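Local structure of ubiquitin domain-containing protein DSK2,putative (Plasmodium falciparum, 6JL3) at residues A[3-11]-A[17-25]; A[38-49]-A[68-76]. The protein probably acts as a ubiquitin shuttle factor, its ubiquitin-like domain being recognised by receptors of the proteasome. One frame throughout, in Å; residues are numbered along the deposited sequence.

Interaction 1: residues A[3-11]-A[17-25]; sequences MVINVSFKV and FTVAIEPDI
Six backbone hydrogen bonds join residues 5-9 to residues 17-21 as an antiparallel hairpin. I5 pairs with I21, V7 with V19 and F9 with F17, each through two N-H...O bonds; five of the six are short and fairly straight, whereas F17 N reaches F9 O over a longer 3.3 Å. Between these pairs, at N6-A20 and S8-T18, the alpha carbons turn their hydrogens to carbonyl oxygens across the gap, as A20 CA does to I5 O at 3.2 Å.

One side-chain hydrogen bond crosses the face that carries N6, S8, T18 and A20: S8 OG and T18 OG1, either of which could be the donor, lie 2.7 Å apart. Both oxygens stand beside their own backbone N, anti to the carbonyl carbon, a shared orientation that turns the two hydroxyls toward each other across the S8-T18 pair. Farther along, N6 OD1 leans over the A20 methyl.

Apolar and aromatic contacts fill the face of I5, V7, F9, F17, V19 and I21. The F9 and F17 rings are nearly parallel, at 15°, but slid so far apart that they scarcely overlap; instead F9 CB sits over the F17 face, 4.0 Å from the ring centroid, in a CH-pi contact. V11 CG2 touches F17 CE1, and V19 CG2 meets the edge of the F9 ring at CE1. I21 places CG1 between its backbone N and carbonyl carbon (chi1 61°), which carries CD1 to within 3.7 Å of V7 CG2. The helix 27-35 covers part of this face, L30 and C34 packing on F9 and I33 on V19 and I21, while the H37 ring meets that of F17 with nearly parallel planes.

The chemistry thus gives a more polar, largely exposed face and an apolar one whose V7, F9, V19 and I21 are buried, consistent with a hairpin held by backbone bonds and hydrophobic packing.

Interaction 2: residues A[38-49]-A[68-76]; sequences VDIPVEAQRIIF and GNTMHLVRS
L73 pushes its two methyls into separate hollows of segment 38-49. With CG anti to the backbone N (chi1 -179°), CD1 lodges against the aliphatic part of Q45 and against I47 CG1, whereas CD2 meets V38 CG2 tip to tip at 3.7 Å. Q45 lines its hollow with an extended chain whose NE2 makes two hydrogen bonds, to I40 O at 3.0 Å and to K31 O of the helix 27-35.

M71 is the next bump. Its straight chain carries SD to 3.6 Å from I47 CG2 and sets CE squarely over the centre of the F49 ring, 4.0 Å from the centroid, a Met-aromatic contact made mainly through the methyl. The rim of the same ring abuts N69 OD1, which accepts a hydrogen bond from A66 N.

At the other end the extended R75 crosses I40 obliquely, I40 CG1 lying over one face of its guanidinium, and NH2 makes a weak bond to D39 O. The R46 chain bends at chi2 (-66°), and its NH1 is gripped by E43 O and Q45 O, both lying in the guanidinium plane; S76 CB rests over one face of that group. A water bridges I48 O and H72 ND1.

Along the strands, the R46-V74 and I48-H72 pairs each make two backbone hydrogen bonds, and S76 N adds one to A44 O. This antiparallel pairing belongs to the ubiquitin-like beta-grasp fold, in which I48, H72 and V74, with I48 CG1 4.2 Å from V74 CG2, probably correspond to the hydrophobic patch through which ubiquitin binds many partners.

How the interactions relate
Both segments of interaction 1 precede those of interaction 2 in the sequence, yet both build the same mixed sheet, ordered 15-21, 5-11, 70-75, 45-49, 52-53. Their centres lie about 12 Å apart and flank the middle of the domain. Strand 70-75 runs parallel to strand 5-11 and joins the two, with probable hydrogen bonds from G68 N to N6 O and from M71 N to S8 O; F17 CE1 also packs on V38 CG1. The N-terminal hairpin and the pair of strands 45-49 and 70-75 thus form one continuous surface that cradles the helix 27-35, the beta-grasp framework expected of a ubiquitin-like domain, whose I48-bearing face is probably the one used to bind partners, as in ubiquitin.

Interaction 1: residues A[3-11]-A[17-25]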
loop_
_atom_site.group_PDB
_atom_site.type_symbol
_atom_site.label_atom_id
_atom_site.label_comp_id
_atom_site.label_asym_id
_atom_site.label_seq_id
_atom_site.Cartn_x
_atom_site.Cartn_y
_atom_site.Cartn_z
ATOM N N MET A 3 14.500 -3.210 9.937
ATOM C CA MET A 3 13.682 -4.412 9.819
ATOM C C MET A 3 12.460 -4.148 8.955
ATOM O O MET A 3 11.843 -3.079 9.019
ATOM C CB MET A 3 13.242 -4.907 11.194
ATOM C CG MET A 3 14.366 -5.505 12.019
ATOM S SD MET A 3 14.379 -7.307 12.030
ATOM C CE MET A 3 12.927 -7.651 13.020
ATOM N N VAL A 4 12.103 -5.140 8.152
ATOM C CA VAL A 4 11.007 -4.995 7.209
ATOM C C VAL A 4 9.922 -6.022 7.509
ATOM O O VAL A 4 10.155 -7.059 8.137
ATOM C CB VAL A 4 11.474 -5.088 5.739
ATOM C CG1 VAL A 4 12.294 -3.859 5.360
ATOM C CG2 VAL A 4 12.278 -6.366 5.505
ATOM N N ILE A 5 8.711 -5.688 7.064
ATOM C CA ILE A 5 7.551 -6.562 7.103
ATOM C C ILE A 5 7.063 -6.735 5.667
ATOM O O ILE A 5 7.298 -5.892 4.802
ATOM C CB ILE A 5 6.424 -5.995 8.002
ATOM C CG1 ILE A 5 5.874 -4.681 7.435
ATOM C CG2 ILE A 5 6.921 -5.809 9.438
ATOM C CD1 ILE A 5 4.524 -4.269 8.034
ATOM N N ASN A 6 6.357 -7.832 5.422
ATOM C CA ASN A 6 5.762 -8.061 4.115
ATOM C C ASN A 6 4.328 -7.550 4.092
ATOM O O ASN A 6 3.556 -7.778 5.026
ATOM C CB ASN A 6 5.762 -9.552 3.771
ATOM C CG ASN A 6 7.144 -10.079 3.473
ATOM O OD1 ASN A 6 7.898 -9.483 2.701
ATOM N ND2 ASN A 6 7.492 -11.199 4.092
ATOM N N VAL A 7 3.983 -6.847 3.018
ATOM C CA VAL A 7 2.616 -6.434 2.745
ATOM C C VAL A 7 2.280 -6.855 1.321
ATOM O O VAL A 7 3.055 -6.602 0.389
ATOM C CB VAL A 7 2.421 -4.917 2.925
ATOM C CG1 VAL A 7 1.002 -4.505 2.557
ATOM C CG2 VAL A 7 2.757 -4.516 4.357
ATOM N N SER A 8 1.143 -7.518 1.160
ATOM C CA SER A 8 0.672 -7.965 -0.136
ATOM C C SER A 8 -0.406 -7.020 -0.643
ATOM O O SER A 8 -1.164 -6.441 0.136
ATOM C CB SER A 8 0.104 -9.378 -0.037
ATOM O OG SER A 8 1.119 -10.300 0.302
ATOM N N PHE A 9 -0.469 -6.879 -1.962
ATOM C CA PHE A 9 -1.458 -6.043 -2.615
ATOM C C PHE A 9 -2.269 -6.854 -3.608
ATOM O O PHE A 9 -1.714 -7.627 -4.402
ATOM C CB PHE A 9 -0.793 -4.889 -3.348
ATOM C CG PHE A 9 -0.301 -3.845 -2.428
ATOM C CD1 PHE A 9 0.953 -3.956 -1.863
ATOM C CD2 PHE A 9 -1.110 -2.780 -2.076
ATOM C CE1 PHE A 9 1.401 -3.012 -0.988
ATOM C CE2 PHE A 9 -0.663 -1.828 -1.203
ATOM C CZ PHE A 9 0.593 -1.947 -0.656
ATOM N N LYS A 10 -3.581 -6.668 -3.556
ATOM C CA LYS A 10 -4.502 -7.109 -4.589
ATOM C C LYS A 10 -4.912 -5.869 -5.366
ATOM O O LYS A 10 -5.464 -4.921 -4.786
ATOM C CB LYS A 10 -5.709 -7.795 -3.967
ATOM C CG LYS A 10 -5.347 -9.132 -3.353
ATOM C CD LYS A 10 -6.543 -9.802 -2.721
ATOM C CE LYS A 10 -6.255 -11.256 -2.371
ATOM N NZ LYS A 10 -7.497 -11.947 -1.910
ATOM N N VAL A 11 -4.606 -5.866 -6.662
ATOM C CA VAL A 11 -4.786 -4.711 -7.526
ATOM C C VAL A 11 -5.861 -5.025 -8.555
ATOM O O VAL A 11 -5.928 -6.148 -9.074
ATOM C CB VAL A 11 -3.461 -4.369 -8.240
ATOM C CG1 VAL A 11 -3.578 -3.057 -8.993
ATOM C CG2 VAL A 11 -2.303 -4.349 -7.253
ATOM N N PHE A 17 1.021 -8.496 -5.942
ATOM C CA PHE A 17 2.445 -8.459 -5.629
ATOM C C PHE A 17 2.608 -8.272 -4.129
ATOM O O PHE A 17 1.699 -7.800 -3.443
ATOM C CB PHE A 17 3.209 -7.369 -6.409
ATOM C CG PHE A 17 2.832 -5.968 -6.025
ATOM C CD1 PHE A 17 1.732 -5.354 -6.602
ATOM C CD2 PHE A 17 3.566 -5.260 -5.085
ATOM C CE1 PHE A 17 1.371 -4.071 -6.252
ATOM C CE2 PHE A 17 3.207 -3.976 -4.734
ATOM C CZ PHE A 17 2.107 -3.379 -5.313
ATOM N N THR A 18 3.786 -8.646 -3.630
ATOM C CA THR A 18 4.145 -8.480 -2.226
ATOM C C THR A 18 5.452 -7.707 -2.155
ATOM O O THR A 18 6.354 -7.934 -2.965
ATOM C CB THR A 18 4.313 -9.847 -1.533
ATOM O OG1 THR A 18 3.075 -10.570 -1.604
ATOM C CG2 THR A 18 4.735 -9.695 -0.077
ATOM N N VAL A 19 5.538 -6.779 -1.198
ATOM C CA VAL A 19 6.749 -6.007 -0.956
ATOM C C VAL A 19 7.151 -6.115 0.509
ATOM O O VAL A 19 6.328 -6.363 1.390
ATOM C CB VAL A 19 6.607 -4.523 -1.364
ATOM C CG1 VAL A 19 6.674 -4.385 -2.870
ATOM C CG2 VAL A 19 5.315 -3.926 -0.814
ATOM N N ALA A 20 8.439 -5.916 0.755
ATOM C CA ALA A 20 8.994 -5.856 2.102
ATOM C C ALA A 20 9.315 -4.398 2.396
ATOM O O ALA A 20 10.136 -3.790 1.703
ATOM C CB ALA A 20 10.253 -6.717 2.204
ATOM N N ILE A 21 8.657 -3.844 3.411
ATOM C CA ILE A 21 8.703 -2.420 3.691
ATOM C C ILE A 21 9.007 -2.193 5.168
ATOM O O ILE A 21 8.731 -3.041 6.022
ATOM C CB ILE A 21 7.369 -1.741 3.310
ATOM C CG1 ILE A 21 6.204 -2.334 4.114
ATOM C CG2 ILE A 21 7.103 -1.895 1.824
ATOM C CD1 ILE A 21 4.908 -1.564 3.963
ATOM N N GLU A 22 9.571 -1.031 5.465
ATOM C CA GLU A 22 9.670 -0.600 6.853
ATOM C C GLU A 22 8.281 -0.209 7.339
ATOM O O GLU A 22 7.575 0.522 6.643
ATOM C CB GLU A 22 10.599 0.589 6.969
ATOM C CG GLU A 22 12.043 0.201 6.920
ATOM C CD GLU A 22 12.657 0.418 5.557
ATOM O OE1 GLU A 22 13.828 0.031 5.384
ATOM O OE2 GLU A 22 11.980 0.973 4.660
ATOM N N PRO A 23 7.855 -0.668 8.525
ATOM C CA PRO A 23 6.459 -0.439 8.936
ATOM C C PRO A 23 6.104 1.013 9.201
ATOM O O PRO A 23 4.907 1.318 9.289
ATOM C CB PRO A 23 6.306 -1.297 10.202
ATOM C CG PRO A 23 7.689 -1.573 10.663
ATOM C CD PRO A 23 8.561 -1.585 9.436
ATOM N N ASP A 24 7.080 1.915 9.316
ATOM C CA ASP A 24 6.795 3.308 9.639
ATOM C C ASP A 24 6.906 4.252 8.443
ATOM O O ASP A 24 6.853 5.470 8.630
ATOM C CB ASP A 24 7.671 3.793 10.798
ATOM C CG ASP A 24 9.153 3.578 10.559
ATOM O OD1 ASP A 24 9.530 2.905 9.575
ATOM O OD2 ASP A 24 9.946 4.089 11.378
ATOM N N ILE A 25 7.042 3.731 7.221
ATOM C CA ILE A 25 6.981 4.614 6.059
ATOM C C ILE A 25 5.585 5.241 5.984
ATOM O O ILE A 25 4.628 4.775 6.611
ATOM C CB ILE A 25 7.343 3.890 4.750
ATOM C CG1 ILE A 25 6.305 2.816 4.419
ATOM C CG2 ILE A 25 8.760 3.310 4.831
ATOM C CD1 ILE A 25 6.497 2.205 3.035
#

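Interaction 2: residues A[38-49]-A[68-76]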
loop_
_atom_site.group_PDB
_atom_site.type_symbol
_atom_site.label_atom_id
_atom_site.label_comp_id
_atom_site.label_asym_id
_atom_site.label_seq_id
_atom_site.Cartn_x
_atom_site.Cartn_y
_atom_site.Cartn_z
ATOM N N VAL A 38 3.329 -1.632 -10.334
ATOM C CA VAL A 38 2.156 -1.734 -11.192
ATOM C C VAL A 38 1.974 -0.407 -11.915
ATOM O O VAL A 38 2.484 0.633 -11.496
ATOM C CB VAL A 38 0.871 -2.102 -10.413
ATOM C CG1 VAL A 38 1.029 -3.458 -9.754
ATOM C CG2 VAL A 38 0.507 -1.037 -9.379
ATOM N N ASP A 39 1.216 -0.456 -13.011
ATOM C CA ASP A 39 1.051 0.696 -13.895
ATOM C C ASP A 39 -0.113 1.579 -13.445
ATOM O O ASP A 39 -1.077 1.808 -14.179
ATOM C CB ASP A 39 0.860 0.212 -15.328
ATOM C CG ASP A 39 0.834 1.338 -16.341
ATOM O OD1 ASP A 39 1.511 2.363 -16.128
ATOM O OD2 ASP A 39 0.131 1.181 -17.360
ATOM N N ILE A 40 -0.013 2.081 -12.210
ATOM C CA ILE A 40 -0.935 3.076 -11.687
ATOM C C ILE A 40 -0.088 4.189 -11.087
ATOM O O ILE A 40 0.659 3.949 -10.132
ATOM C CB ILE A 40 -1.890 2.511 -10.623
ATOM C CG1 ILE A 40 -2.616 1.265 -11.129
ATOM C CG2 ILE A 40 -2.904 3.581 -10.215
ATOM C CD1 ILE A 40 -3.504 0.613 -10.079
ATOM N N PRO A 41 -0.157 5.418 -11.598
ATOM C CA PRO A 41 0.662 6.496 -11.038
ATOM C C PRO A 41 0.178 6.876 -9.649
ATOM O O PRO A 41 -0.980 6.671 -9.278
ATOM C CB PRO A 41 0.469 7.652 -12.024
ATOM C CG PRO A 41 -0.871 7.399 -12.631
ATOM C CD PRO A 41 -1.038 5.896 -12.683
ATOM N N VAL A 42 1.095 7.461 -8.878
ATOM C CA VAL A 42 0.834 7.724 -7.463
ATOM C C VAL A 42 -0.473 8.479 -7.278
ATOM O O VAL A 42 -1.283 8.152 -6.402
ATOM C CB VAL A 42 2.021 8.484 -6.850
ATOM C CG1 VAL A 42 1.631 9.123 -5.532
ATOM C CG2 VAL A 42 3.199 7.544 -6.691
ATOM N N GLU A 43 -0.687 9.516 -8.079
ATOM C CA GLU A 43 -1.831 10.394 -7.879
ATOM C C GLU A 43 -3.161 9.711 -8.176
ATOM O O GLU A 43 -4.199 10.184 -7.702
ATOM C CB GLU A 43 -1.643 11.662 -8.712
ATOM C CG GLU A 43 -0.406 12.479 -8.317
ATOM C CD GLU A 43 0.888 12.029 -8.993
ATOM O OE1 GLU A 43 1.928 12.672 -8.742
ATOM O OE2 GLU A 43 0.879 11.045 -9.768
ATOM N N ALA A 44 -3.161 8.611 -8.929
ATOM C CA ALA A 44 -4.390 7.877 -9.217
ATOM C C ALA A 44 -4.641 6.729 -8.249
ATOM O O ALA A 44 -5.708 6.110 -8.305
ATOM C CB ALA A 44 -4.353 7.306 -10.636
ATOM N N GLN A 45 -3.684 6.420 -7.380
ATOM C CA GLN A 45 -3.813 5.276 -6.498
ATOM C C GLN A 45 -4.664 5.588 -5.283
ATOM O O GLN A 45 -4.537 6.653 -4.664
ATOM C CB GLN A 45 -2.448 4.868 -5.972
ATOM C CG GLN A 45 -1.522 4.271 -6.973
ATOM C CD GLN A 45 -0.194 3.896 -6.362
ATOM O OE1 GLN A 45 -0.093 3.632 -5.160
ATOM N NE2 GLN A 45 0.847 3.883 -7.181
ATOM N N ARG A 46 -5.483 4.615 -4.895
ATOM C CA ARG A 46 -6.153 4.631 -3.597
ATOM C C ARG A 46 -5.828 3.309 -2.917
ATOM O O ARG A 46 -6.108 2.234 -3.473
ATOM C CB ARG A 46 -7.668 4.808 -3.768
ATOM C CG ARG A 46 -8.065 6.068 -4.535
ATOM C CD ARG A 46 -7.703 7.348 -3.783
ATOM N NE ARG A 46 -8.108 8.548 -4.515
ATOM C CZ ARG A 46 -7.324 9.228 -5.342
ATOM N NH1 ARG A 46 -6.075 8.843 -5.557
ATOM N NH2 ARG A 46 -7.790 10.306 -5.958
ATOM N N ILE A 47 -5.183 3.381 -1.750
ATOM C CA ILE A 47 -4.851 2.195 -0.968
ATOM C C ILE A 47 -5.946 1.981 0.067
ATOM O O ILE A 47 -6.236 2.876 0.881
ATOM C CB ILE A 47 -3.461 2.305 -0.326
ATOM C CG1 ILE A 47 -2.386 2.431 -1.409
ATOM C CG2 ILE A 47 -3.219 1.094 0.572
ATOM C CD1 ILE A 47 -0.969 2.582 -0.883
ATOM N N ILE A 48 -6.558 0.795 0.029
ATOM C CA ILE A 48 -7.700 0.446 0.866
ATOM C C ILE A 48 -7.239 -0.591 1.881
ATOM O O ILE A 48 -6.708 -1.641 1.507
ATOM C CB ILE A 48 -8.867 -0.119 0.030
ATOM C CG1 ILE A 48 -9.132 0.742 -1.215
ATOM C CG2 ILE A 48 -10.088 -0.334 0.933
ATOM C CD1 ILE A 48 -9.463 2.170 -0.962
ATOM N N PHE A 49 -7.468 -0.306 3.158
ATOM C CA PHE A 49 -7.011 -1.161 4.251
ATOM C C PHE A 49 -7.883 -0.864 5.458
ATOM O O PHE A 49 -8.169 0.307 5.748
ATOM C CB PHE A 49 -5.541 -0.858 4.549
ATOM C CG PHE A 49 -4.944 -1.666 5.674
ATOM C CD1 PHE A 49 -4.820 -3.048 5.592
ATOM C CD2 PHE A 49 -4.446 -1.029 6.800
ATOM C CE1 PHE A 49 -4.243 -3.769 6.629
ATOM C CE2 PHE A 49 -3.865 -1.739 7.829
ATOM C CZ PHE A 49 -3.766 -3.110 7.745
ATOM N N GLY A 68 2.492 -9.580 6.805
ATOM C CA GLY A 68 1.599 -10.507 6.141
ATOM C C GLY A 68 0.261 -9.923 5.744
ATOM O O GLY A 68 -0.500 -10.598 5.044
ATOM N N ASN A 69 -0.050 -8.700 6.167
ATOM C CA ASN A 69 -1.326 -8.096 5.814
ATOM C C ASN A 69 -1.453 -7.938 4.300
ATOM O O ASN A 69 -0.462 -7.776 3.581
ATOM C CB ASN A 69 -1.476 -6.702 6.451
ATOM C CG ASN A 69 -1.840 -6.713 7.946
ATOM O OD1 ASN A 69 -1.766 -5.666 8.596
ATOM N ND2 ASN A 69 -2.234 -7.862 8.485
ATOM N N THR A 70 -2.698 -7.944 3.835
ATOM C CA THR A 70 -3.040 -7.653 2.453
ATOM C C THR A 70 -3.835 -6.355 2.402
ATOM O O THR A 70 -4.711 -6.114 3.233
ATOM C CB THR A 70 -3.857 -8.798 1.832
ATOM O OG1 THR A 70 -3.073 -9.998 1.845
ATOM C CG2 THR A 70 -4.263 -8.475 0.400
ATOM N N MET A 71 -3.495 -5.508 1.443
ATOM C CA MET A 71 -4.228 -4.292 1.140
ATOM C C MET A 71 -4.735 -4.385 -0.291
ATOM O O MET A 71 -4.254 -5.188 -1.094
ATOM C CB MET A 71 -3.319 -3.069 1.267
ATOM C CG MET A 71 -2.641 -2.952 2.618
ATOM S SD MET A 71 -1.817 -1.367 2.821
ATOM C CE MET A 71 -1.145 -1.525 4.470
ATOM N N HIS A 72 -5.718 -3.555 -0.613
ATOM C CA HIS A 72 -6.181 -3.431 -1.982
ATOM C C HIS A 72 -5.697 -2.118 -2.565
ATOM O O HIS A 72 -5.625 -1.100 -1.874
ATOM C CB HIS A 72 -7.699 -3.512 -2.081
ATOM C CG HIS A 72 -8.232 -4.881 -1.853
ATOM N ND1 HIS A 72 -8.318 -5.445 -0.600
ATOM C CD2 HIS A 72 -8.696 -5.815 -2.718
ATOM C CE1 HIS A 72 -8.825 -6.660 -0.697
ATOM N NE2 HIS A 72 -9.063 -6.910 -1.974
ATOM N N LEU A 73 -5.364 -2.152 -3.839
ATOM C CA LEU A 73 -4.973 -0.970 -4.594
ATOM C C LEU A 73 -5.949 -0.806 -5.748
ATOM O O LEU A 73 -6.099 -1.714 -6.579
ATOM C CB LEU A 73 -3.542 -1.128 -5.102
ATOM C CG LEU A 73 -2.986 0.042 -5.895
ATOM C CD1 LEU A 73 -2.906 1.290 -5.047
ATOM C CD2 LEU A 73 -1.619 -0.344 -6.434
ATOM N N VAL A 74 -6.628 0.336 -5.781
ATOM C CA VAL A 74 -7.598 0.649 -6.818
ATOM C C VAL A 74 -7.259 2.013 -7.411
ATOM O O VAL A 74 -6.461 2.778 -6.861
ATOM C CB VAL A 74 -9.058 0.601 -6.307
ATOM C CG1 VAL A 74 -9.358 -0.767 -5.699
ATOM C CG2 VAL A 74 -9.341 1.712 -5.314
ATOM N N ARG A 75 -7.861 2.294 -8.560
ATOM C CA ARG A 75 -7.697 3.568 -9.231
ATOM C C ARG A 75 -8.792 4.534 -8.804
ATOM O O ARG A 75 -9.941 4.139 -8.589
ATOM C CB ARG A 75 -7.825 3.390 -10.738
ATOM C CG ARG A 75 -6.635 2.821 -11.453
ATOM C CD ARG A 75 -6.858 2.908 -12.963
ATOM N NE ARG A 75 -5.783 2.223 -13.668
ATOM C CZ ARG A 75 -4.680 2.812 -14.111
ATOM N NH1 ARG A 75 -4.499 4.117 -13.951
ATOM N NH2 ARG A 75 -3.754 2.089 -14.721
ATOM N N SER A 76 -8.428 5.809 -8.703
ATOM C CA SER A 76 -9.399 6.874 -8.486
ATOM C C SER A 76 -10.514 6.722 -9.503
ATOM O O SER A 76 -10.254 6.719 -10.706
ATOM C CB SER A 76 -8.739 8.235 -8.663
ATOM O OG SER A 76 -8.029 8.291 -9.884
HETATM O O HOH W 1 -8.341 -3.846 1.906
#